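Local coordinates for putative polysaccharide biosynthesis protein with aminopeptidase-like domain (Clostridium acetobutylicum, PDB 3K9T) that binds one zinc ion per subunit in an aminopeptidase-like domain and probably serves in the biosynthesis of modified polysaccharides rather than as a peptidase, at residues I182-H190 and Y220-T228; L242-A251 and I307-M315. One frame throughout, in Å; residues are numbered along the deposited sequence.

Contact 1: I182-H190 and Y220-T228. With ZN (zinc ion), chain B; IMD (imidazole), chain E.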
loop_
_atom_site.group_PDB
_atom_site.type_symbol
_atom_site.label_atom_id
_atom_site.label_comp_id
_atom_site.label_asym_id
_atom_site.label_seq_id
_atom_site.Cartn_x
_atom_site.Cartn_y
_atom_site.Cartn_z
ATOM N N ILE A 182 9.015 22.557 -20.036
ATOM C CA ILE A 182 8.364 21.285 -20.302
ATOM C C ILE A 182 8.936 20.854 -21.682
ATOM O O ILE A 182 8.946 21.674 -22.622
ATOM C CB ILE A 182 6.828 21.428 -20.358
ATOM C CG1 ILE A 182 6.281 22.080 -19.075
ATOM C CG2 ILE A 182 6.168 20.104 -20.732
ATOM C CD1 ILE A 182 6.529 21.354 -17.751
ATOM N N LEU A 183 9.438 19.611 -21.773
ATOM C CA LEU A 183 10.079 19.060 -22.972
ATOM C C LEU A 183 9.169 18.026 -23.643
ATOM O O LEU A 183 8.691 17.091 -23.000
ATOM C CB LEU A 183 11.413 18.397 -22.588
ATOM C CG LEU A 183 12.308 17.763 -23.692
ATOM C CD1 LEU A 183 12.949 18.799 -24.716
ATOM C CD2 LEU A 183 13.371 16.869 -23.056
ATOM N N LEU A 184 8.919 18.196 -24.937
ATOM C CA LEU A 184 8.095 17.261 -25.673
ATOM C C LEU A 184 8.934 16.822 -26.846
ATOM O O LEU A 184 9.296 17.646 -27.665
ATOM C CB LEU A 184 6.802 17.939 -26.138
ATOM C CG LEU A 184 5.929 18.394 -24.962
ATOM C CD1 LEU A 184 4.846 19.280 -25.436
ATOM C CD2 LEU A 184 5.332 17.188 -24.271
ATOM N N THR A 185 9.255 15.536 -26.926
ATOM C CA THR A 185 10.163 15.052 -27.942
ATOM C C THR A 185 9.481 14.014 -28.808
ATOM O O THR A 185 8.538 13.346 -28.376
ATOM C CB THR A 185 11.429 14.422 -27.299
ATOM O OG1 THR A 185 11.179 13.057 -26.915
ATOM C CG2 THR A 185 11.864 15.223 -26.088
ATOM N N THR A 186 9.954 13.872 -30.036
ATOM C CA THR A 186 9.490 12.786 -30.880
ATOM C C THR A 186 10.616 12.429 -31.863
ATOM O O THR A 186 11.512 13.257 -32.110
ATOM C CB THR A 186 8.171 13.139 -31.578
ATOM O OG1 THR A 186 7.577 11.942 -32.093
ATOM C CG2 THR A 186 8.384 14.183 -32.710
ATOM N N TYR A 187 10.567 11.220 -32.436
ATOM C CA TYR A 187 11.665 10.760 -33.279
ATOM C C TYR A 187 11.342 10.703 -34.789
ATOM O O TYR A 187 10.273 10.277 -35.216
ATOM C CB TYR A 187 12.288 9.457 -32.716
ATOM C CG TYR A 187 11.320 8.333 -32.498
ATOM C CD1 TYR A 187 10.996 7.498 -33.533
ATOM C CD2 TYR A 187 10.726 8.103 -31.258
ATOM C CE1 TYR A 187 10.119 6.482 -33.380
ATOM C CE2 TYR A 187 9.844 7.053 -31.088
ATOM C CZ TYR A 187 9.532 6.252 -32.159
ATOM O OH TYR A 187 8.630 5.195 -32.063
ATOM N N THR A 188 12.319 11.139 -35.583
ATOM C CA THR A 188 12.123 11.405 -37.010
ATOM C C THR A 188 12.775 10.413 -37.981
ATOM O O THR A 188 12.765 10.634 -39.196
ATOM C CB THR A 188 12.673 12.767 -37.302
ATOM O OG1 THR A 188 13.990 12.836 -36.745
ATOM C CG2 THR A 188 11.764 13.834 -36.669
ATOM N N CYS A 189 13.276 9.303 -37.435
ATOM C CA CYS A 189 14.089 8.356 -38.176
ATOM C C CYS A 189 13.316 7.241 -38.902
ATOM O O CYS A 189 13.875 6.581 -39.781
ATOM C CB CYS A 189 15.084 7.729 -37.212
ATOM S SG CYS A 189 14.276 6.909 -35.805
ATOM N N HIS A 190 12.055 7.006 -38.543
ATOM C CA HIS A 190 11.280 5.969 -39.229
ATOM C C HIS A 190 10.735 6.452 -40.574
ATOM O O HIS A 190 10.186 7.559 -40.661
ATOM C CB HIS A 190 10.127 5.509 -38.381
ATOM C CG HIS A 190 10.532 4.658 -37.230
ATOM N ND1 HIS A 190 11.639 4.930 -36.457
ATOM C CD2 HIS A 190 9.952 3.557 -36.696
ATOM C CE1 HIS A 190 11.717 4.034 -35.493
ATOM N NE2 HIS A 190 10.712 3.189 -35.620
ATOM N N TYR A 220 8.381 25.891 -23.216
ATOM C CA TYR A 220 8.164 24.625 -23.867
ATOM C C TYR A 220 9.189 24.425 -24.965
ATOM O O TYR A 220 9.422 25.326 -25.748
ATOM C CB TYR A 220 6.741 24.570 -24.438
ATOM C CG TYR A 220 5.700 24.458 -23.377
ATOM C CD1 TYR A 220 5.298 25.592 -22.662
ATOM C CD2 TYR A 220 5.110 23.217 -23.069
ATOM C CE1 TYR A 220 4.347 25.501 -21.670
ATOM C CE2 TYR A 220 4.136 23.107 -22.068
ATOM C CZ TYR A 220 3.780 24.260 -21.354
ATOM O OH TYR A 220 2.833 24.204 -20.361
ATOM N N ARG A 221 9.798 23.244 -25.004
ATOM C CA ARG A 221 10.751 22.894 -26.037
ATOM C C ARG A 221 10.291 21.659 -26.748
ATOM O O ARG A 221 9.912 20.678 -26.119
ATOM C CB ARG A 221 12.099 22.623 -25.439
ATOM C CG ARG A 221 13.223 22.379 -26.458
ATOM C CD ARG A 221 14.568 22.085 -25.740
ATOM N NE ARG A 221 14.885 23.155 -24.795
ATOM C CZ ARG A 221 15.358 24.360 -25.135
ATOM N NH1 ARG A 221 15.616 24.654 -26.395
ATOM N NH2 ARG A 221 15.598 25.284 -24.204
ATOM N N PHE A 222 10.350 21.690 -28.076
ATOM C CA PHE A 222 9.898 20.565 -28.863
ATOM C C PHE A 222 11.074 20.059 -29.673
ATOM O O PHE A 222 11.586 20.782 -30.495
ATOM C CB PHE A 222 8.799 21.003 -29.788
ATOM C CG PHE A 222 7.649 21.624 -29.116
ATOM C CD1 PHE A 222 7.697 22.955 -28.721
ATOM C CD2 PHE A 222 6.480 20.905 -28.924
ATOM C CE1 PHE A 222 6.598 23.568 -28.099
ATOM C CE2 PHE A 222 5.379 21.499 -28.310
ATOM C CZ PHE A 222 5.441 22.841 -27.887
ATOM N N LEU A 223 11.476 18.810 -29.446
ATOM C CA LEU A 223 12.630 18.207 -30.107
ATOM C C LEU A 223 12.176 17.188 -31.137
ATOM O O LEU A 223 11.407 16.287 -30.819
ATOM C CB LEU A 223 13.524 17.535 -29.075
ATOM C CG LEU A 223 14.797 16.937 -29.631
ATOM C CD1 LEU A 223 15.706 18.040 -30.180
ATOM C CD2 LEU A 223 15.469 16.143 -28.532
ATOM N N PHE A 224 12.627 17.369 -32.379
ATOM C CA PHE A 224 12.422 16.401 -33.456
ATOM C C PHE A 224 13.813 15.861 -33.884
ATOM O O PHE A 224 14.593 16.554 -34.531
ATOM C CB PHE A 224 11.754 17.034 -34.650
ATOM C CG PHE A 224 10.429 17.639 -34.383
ATOM C CD1 PHE A 224 10.324 18.904 -33.818
ATOM C CD2 PHE A 224 9.273 17.002 -34.798
ATOM C CE1 PHE A 224 9.069 19.497 -33.633
ATOM C CE2 PHE A 224 8.026 17.599 -34.627
ATOM C CZ PHE A 224 7.929 18.841 -34.041
ATOM N N ALA A 225 14.100 14.614 -33.548
ATOM C CA ALA A 225 15.446 14.073 -33.697
ATOM C C ALA A 225 15.358 12.578 -33.930
ATOM O O ALA A 225 14.381 11.946 -33.486
ATOM C CB ALA A 225 16.232 14.350 -32.457
ATOM N N PRO A 226 16.366 11.993 -34.612
ATOM C CA PRO A 226 16.337 10.530 -34.742
ATOM C C PRO A 226 16.357 9.869 -33.388
ATOM O O PRO A 226 17.031 10.377 -32.478
ATOM C CB PRO A 226 17.667 10.209 -35.466
ATOM C CG PRO A 226 18.538 11.419 -35.290
ATOM C CD PRO A 226 17.554 12.569 -35.264
ATOM N N GLU A 227 15.695 8.718 -33.257
ATOM C CA GLU A 227 15.702 8.026 -31.976
ATOM C C GLU A 227 17.108 7.633 -31.512
ATOM O O GLU A 227 17.989 7.322 -32.303
ATOM C CB GLU A 227 14.792 6.794 -31.973
ATOM C CG GLU A 227 14.489 6.291 -30.533
ATOM C CD GLU A 227 13.556 5.096 -30.487
ATOM O OE1 GLU A 227 13.880 4.099 -31.138
ATOM O OE2 GLU A 227 12.520 5.133 -29.780
ATOM N N THR A 228 17.284 7.660 -30.197
ATOM C CA THR A 228 18.504 7.274 -29.541
ATOM C C THR A 228 19.645 8.206 -29.876
ATOM O O THR A 228 19.993 9.017 -29.051
ATOM C CB THR A 228 18.843 5.744 -29.740
ATOM O OG1 THR A 228 17.806 5.009 -29.120
ATOM C CG2 THR A 228 20.154 5.318 -29.061
HETATM ZN ZN ZN B . 10.041 1.728 -34.347
HETATM N N1 IMD E . 11.116 3.030 -30.516
HETATM C C2 IMD E . 10.978 3.286 -31.836
HETATM N N3 IMD E . 10.368 2.249 -32.404
HETATM C C4 IMD E . 10.092 1.338 -31.450
HETATM C C5 IMD E . 10.566 1.836 -30.248
#
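Ile182-Tyr187 and Tyr220-Ala225 run as parallel strands. Six backbone hydrogen bonds join them, from Arg221 N to Ile182 O through to Thr188 N to Ala225 O. In the last, Thr188 N approaches Ala225 O from above the carbonyl plane, at 3.0 Å. Beyond the strands, Glu227 N donates to Cys189 SG at 3.4 Å. His190 ND1 makes a weak bond to the same sulfur, which lies in the plane of the His190 ring at its edge.

Side chains pair on both faces. On one, Ile182 lies alongside the ring of Tyr220, with CG1 off-centre in a CH-pi contact. Leu184 CD1 meets Phe222 CE2 at 3.7 Å, and Thr186 CG2 crosses to Phe224 CD2. Helix 194-211 packs on this face. On the other, Leu183 CD1 rests on the aliphatic part of Arg221, whose guanidinium makes salt bridges to Glu181 and Glu171.

Glu227 has CG anti to its N (chi1 -164°) and runs on extended beside Tyr187, with OE2 over one ring face. Glu227 OE2 accepts bonds from Ser297 and, at 2.6 Å, from N1 of a bound imidazole molecule, probably from the crystallisation liquor. Tyr187 OH bonds Asp196. His190 NE2 binds zinc at 2.0 Å, with that molecule's N3, Asp196 and His325 as further ligands. The strands and helix 194-211 form a beta-alpha-beta unit, with the zinc site beyond the strands' C-terminal ends, as in the aminopeptidase-like fold.

Contact 2: L242-A251 and I307-M315. Unlike the reference sequence in segment 307-315: Ser310 (reference Pro).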
loop_
_atom_site.group_PDB
_atom_site.type_symbol
_atom_site.label_atom_id
_atom_site.label_comp_id
_atom_site.label_asym_id
_atom_site.label_seq_id
_atom_site.Cartn_x
_atom_site.Cartn_y
_atom_site.Cartn_z
ATOM N N LEU A 242 19.562 21.446 -18.941
ATOM C CA LEU A 242 18.872 20.371 -18.227
ATOM C C LEU A 242 18.319 20.778 -16.884
ATOM O O LEU A 242 17.259 20.310 -16.475
ATOM C CB LEU A 242 19.787 19.165 -18.034
ATOM C CG LEU A 242 20.423 18.584 -19.293
ATOM C CD1 LEU A 242 21.045 17.219 -18.976
ATOM C CD2 LEU A 242 19.397 18.493 -20.402
ATOM N N LYS A 243 19.020 21.645 -16.174
ATOM C CA LYS A 243 18.525 22.094 -14.862
ATOM C C LYS A 243 17.111 22.736 -14.901
ATOM O O LYS A 243 16.432 22.761 -13.906
ATOM C CB LYS A 243 19.548 23.051 -14.208
ATOM C CG LYS A 243 19.754 24.365 -14.978
ATOM C CD LYS A 243 20.933 25.170 -14.429
ATOM C CE LYS A 243 21.091 26.498 -15.150
ATOM N NZ LYS A 243 19.818 27.293 -15.075
ATOM N N ASN A 244 16.678 23.267 -16.032
ATOM C CA ASN A 244 15.356 23.862 -16.147
ATOM C C ASN A 244 14.258 22.910 -16.578
ATOM O O ASN A 244 13.105 23.290 -16.515
ATOM C CB ASN A 244 15.361 24.982 -17.187
ATOM C CG ASN A 244 16.293 26.131 -16.828
ATOM O OD1 ASN A 244 16.482 26.454 -15.662
ATOM N ND2 ASN A 244 16.845 26.780 -17.849
ATOM N N ILE A 245 14.578 21.724 -17.083
ATOM C CA ILE A 245 13.524 20.828 -17.580
ATOM C C ILE A 245 12.794 20.156 -16.408
ATOM O O ILE A 245 13.311 19.266 -15.740
ATOM C CB ILE A 245 14.079 19.818 -18.572
ATOM C CG1 ILE A 245 14.692 20.581 -19.756
ATOM C CG2 ILE A 245 12.979 18.858 -19.007
ATOM C CD1 ILE A 245 15.673 19.750 -20.575
ATOM N N LYS A 246 11.581 20.626 -16.148
ATOM C CA LYS A 246 10.831 20.224 -14.965
ATOM C C LYS A 246 10.189 18.880 -15.240
ATOM O O LYS A 246 10.089 18.070 -14.368
ATOM C CB LYS A 246 9.758 21.277 -14.628
ATOM C CG LYS A 246 9.441 21.486 -13.123
ATOM C CD LYS A 246 7.911 21.859 -12.841
ATOM C CE LYS A 246 7.607 22.951 -11.753
ATOM N NZ LYS A 246 8.470 23.018 -10.537
HETATM N N MSE A 247 9.764 18.667 -16.474
HETATM C CA MSE A 247 9.072 17.461 -16.863
HETATM C C MSE A 247 9.077 17.301 -18.395
HETATM O O MSE A 247 9.434 18.206 -19.136
HETATM C CB MSE A 247 7.653 17.432 -16.271
HETATM C CG MSE A 247 6.711 18.598 -16.589
HETATM SE SE MSE A 247 5.108 18.511 -15.471
HETATM C CE MSE A 247 5.273 20.059 -14.311
ATOM N N GLY A 248 8.732 16.117 -18.869
ATOM C CA GLY A 248 8.733 15.882 -20.299
ATOM C C GLY A 248 7.938 14.671 -20.712
ATOM O O GLY A 248 7.645 13.827 -19.892
ATOM N N LEU A 249 7.589 14.611 -21.995
ATOM C CA LEU A 249 6.867 13.491 -22.565
ATOM C C LEU A 249 7.450 13.140 -23.930
ATOM O O LEU A 249 7.713 14.035 -24.708
ATOM C CB LEU A 249 5.370 13.844 -22.730
ATOM C CG LEU A 249 4.447 13.883 -21.512
ATOM C CD1 LEU A 249 3.098 14.445 -21.901
ATOM C CD2 LEU A 249 4.314 12.501 -20.897
ATOM N N VAL A 250 7.652 11.853 -24.212
ATOM C CA VAL A 250 8.048 11.401 -25.531
ATOM C C VAL A 250 6.745 10.927 -26.250
ATOM O O VAL A 250 6.015 10.050 -25.770
ATOM C CB VAL A 250 9.062 10.252 -25.466
ATOM C CG1 VAL A 250 9.312 9.699 -26.859
ATOM C CG2 VAL A 250 10.388 10.665 -24.762
ATOM N N ALA A 251 6.458 11.517 -27.406
ATOM C CA ALA A 251 5.249 11.206 -28.135
ATOM C C ALA A 251 5.567 10.247 -29.276
ATOM O O ALA A 251 6.368 10.540 -30.160
ATOM C CB ALA A 251 4.601 12.472 -28.683
ATOM N N ILE A 307 21.458 11.899 -16.357
ATOM C CA ILE A 307 20.581 12.932 -16.945
ATOM C C ILE A 307 19.430 13.115 -15.976
ATOM O O ILE A 307 19.251 14.194 -15.438
ATOM C CB ILE A 307 20.080 12.517 -18.374
ATOM C CG1 ILE A 307 21.284 12.277 -19.307
ATOM C CG2 ILE A 307 19.111 13.541 -18.927
ATOM C CD1 ILE A 307 22.213 13.448 -19.516
ATOM N N ASN A 308 18.641 12.046 -15.794
ATOM C CA ASN A 308 17.771 11.885 -14.644
ATOM C C ASN A 308 16.639 12.892 -14.559
ATOM O O ASN A 308 16.266 13.358 -13.464
ATOM C CB ASN A 308 18.609 11.885 -13.360
ATOM C CG ASN A 308 17.916 11.183 -12.207
ATOM O OD1 ASN A 308 17.401 10.069 -12.342
ATOM N ND2 ASN A 308 17.901 11.828 -11.066
ATOM N N LEU A 309 16.048 13.140 -15.727
ATOM C CA LEU A 309 14.891 14.026 -15.851
ATOM C C LEU A 309 13.597 13.217 -15.712
ATOM O O LEU A 309 13.648 11.997 -15.797
ATOM C CB LEU A 309 14.889 14.718 -17.208
ATOM C CG LEU A 309 16.136 15.478 -17.620
ATOM C CD1 LEU A 309 16.039 15.779 -19.142
ATOM C CD2 LEU A 309 16.267 16.737 -16.751
ATOM N N SER A 310 12.461 13.902 -15.500
ATOM C CA SER A 310 11.181 13.234 -15.385
ATOM C C SER A 310 10.484 13.251 -16.719
ATOM O O SER A 310 9.754 14.181 -17.031
ATOM C CB SER A 310 10.282 13.899 -14.327
ATOM O OG SER A 310 11.068 14.202 -13.219
ATOM N N VAL A 311 10.709 12.216 -17.494
ATOM C CA VAL A 311 10.101 12.109 -18.808
ATOM C C VAL A 311 9.303 10.789 -18.910
ATOM O O VAL A 311 9.834 9.688 -18.702
ATOM C CB VAL A 311 11.188 12.211 -19.922
ATOM C CG1 VAL A 311 10.572 11.998 -21.315
ATOM C CG2 VAL A 311 11.896 13.511 -19.804
ATOM N N GLY A 312 8.016 10.921 -19.194
ATOM C CA GLY A 312 7.184 9.754 -19.513
ATOM C C GLY A 312 6.847 9.715 -20.993
ATOM O O GLY A 312 7.471 10.399 -21.782
ATOM N N SER A 313 5.845 8.907 -21.357
ATOM C CA SER A 313 5.480 8.684 -22.745
ATOM C C SER A 313 4.003 8.391 -22.803
ATOM O O SER A 313 3.521 7.437 -22.194
ATOM C CB SER A 313 6.306 7.547 -23.330
ATOM O OG SER A 313 6.119 7.399 -24.734
ATOM N N LEU A 314 3.273 9.261 -23.491
ATOM C CA LEU A 314 1.825 9.142 -23.614
ATOM C C LEU A 314 1.528 8.733 -25.058
ATOM O O LEU A 314 1.800 9.483 -26.016
ATOM C CB LEU A 314 1.131 10.441 -23.198
ATOM C CG LEU A 314 -0.384 10.442 -23.387
ATOM C CD1 LEU A 314 -1.043 9.303 -22.616
ATOM C CD2 LEU A 314 -0.956 11.771 -22.977
HETATM N N MSE A 315 0.976 7.529 -25.181
HETATM C CA MSE A 315 0.822 6.844 -26.434
HETATM C C MSE A 315 -0.600 6.376 -26.593
HETATM O O MSE A 315 -1.408 6.582 -25.712
HETATM C CB MSE A 315 1.711 5.599 -26.394
HETATM C CG MSE A 315 3.193 5.911 -26.310
HETATM SE SE MSE A 315 4.330 4.380 -26.170
HETATM C CE MSE A 315 3.890 4.140 -24.326
HETATM O O HOH W 1 12.941 16.623 -14.925
#
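Strands 245-250 and 311-315 run parallel at an angle of 37°, and their pairing is short, centred on Gly248 with Val311 and Leu249 with Gly312. Gly312 N donates to Gly248 O at 3.0 Å. Val250 N returns a bond to Gly312 O at 2.8 Å. Gly248 N reaches Ser310 O only in a weak, bent bond. Before the pairing starts, a water bridges the gap. Ser310, which differs from the reference sequence, donates its N to this water. The water in turn donates to Ile245 O, with a weaker bond to Lys246 O.

The two strands are neighbours in the mixed sheet of the aminopeptidase-like domain. Strand 181-187 flanks 245-250 on its other edge.

Val250 CG2 crosses to Val311 CG1 at 3.7 Å. Leu249 leans the other way, and its CD2 rests on the backbone of Gly312, 3.8 Å from its C. Ser313 carries its hydroxyl anti to its own N, chi1 -172°. This sets OG beside the partner strand, where it donates to Val250 O at 2.8 Å.

Toward the N-terminal ends aliphatic side chains meet. Leu309 CD2 lies against the turn of 242-245, 3.7 Å from Leu242 O and near Ile245 CB. Leu242 CD1 meets Ile307 CD1 at 4.0 Å. Trp234 and Leu235 of helix 229-237 cover this cluster, and Ile307 also packs on Cys366 of a neighbouring subunit.

Both contacts lie in one mixed sheet, where strands 181-187 and 245-250 are adjacent. Leu183 O probably accepts from Leu249 N, and Thr186 OG1 probably bonds Ala251 O. Contact 1 is almost wholly buried and lies nearer the centre of the chain. Contact 2 is also mainly buried, but its N-terminal end comes nearer the surface and meets another subunit. Their chemistry differs accordingly. Contact 1 has a long run of regular bonds, three aromatic rings, Tyr220, Phe222 and Phe224, on one face, and polar groups at the zinc. Contact 2 has few backbone bonds, two glycines and aliphatic packing; the side chain of Val250 is about 11 Å from the metal.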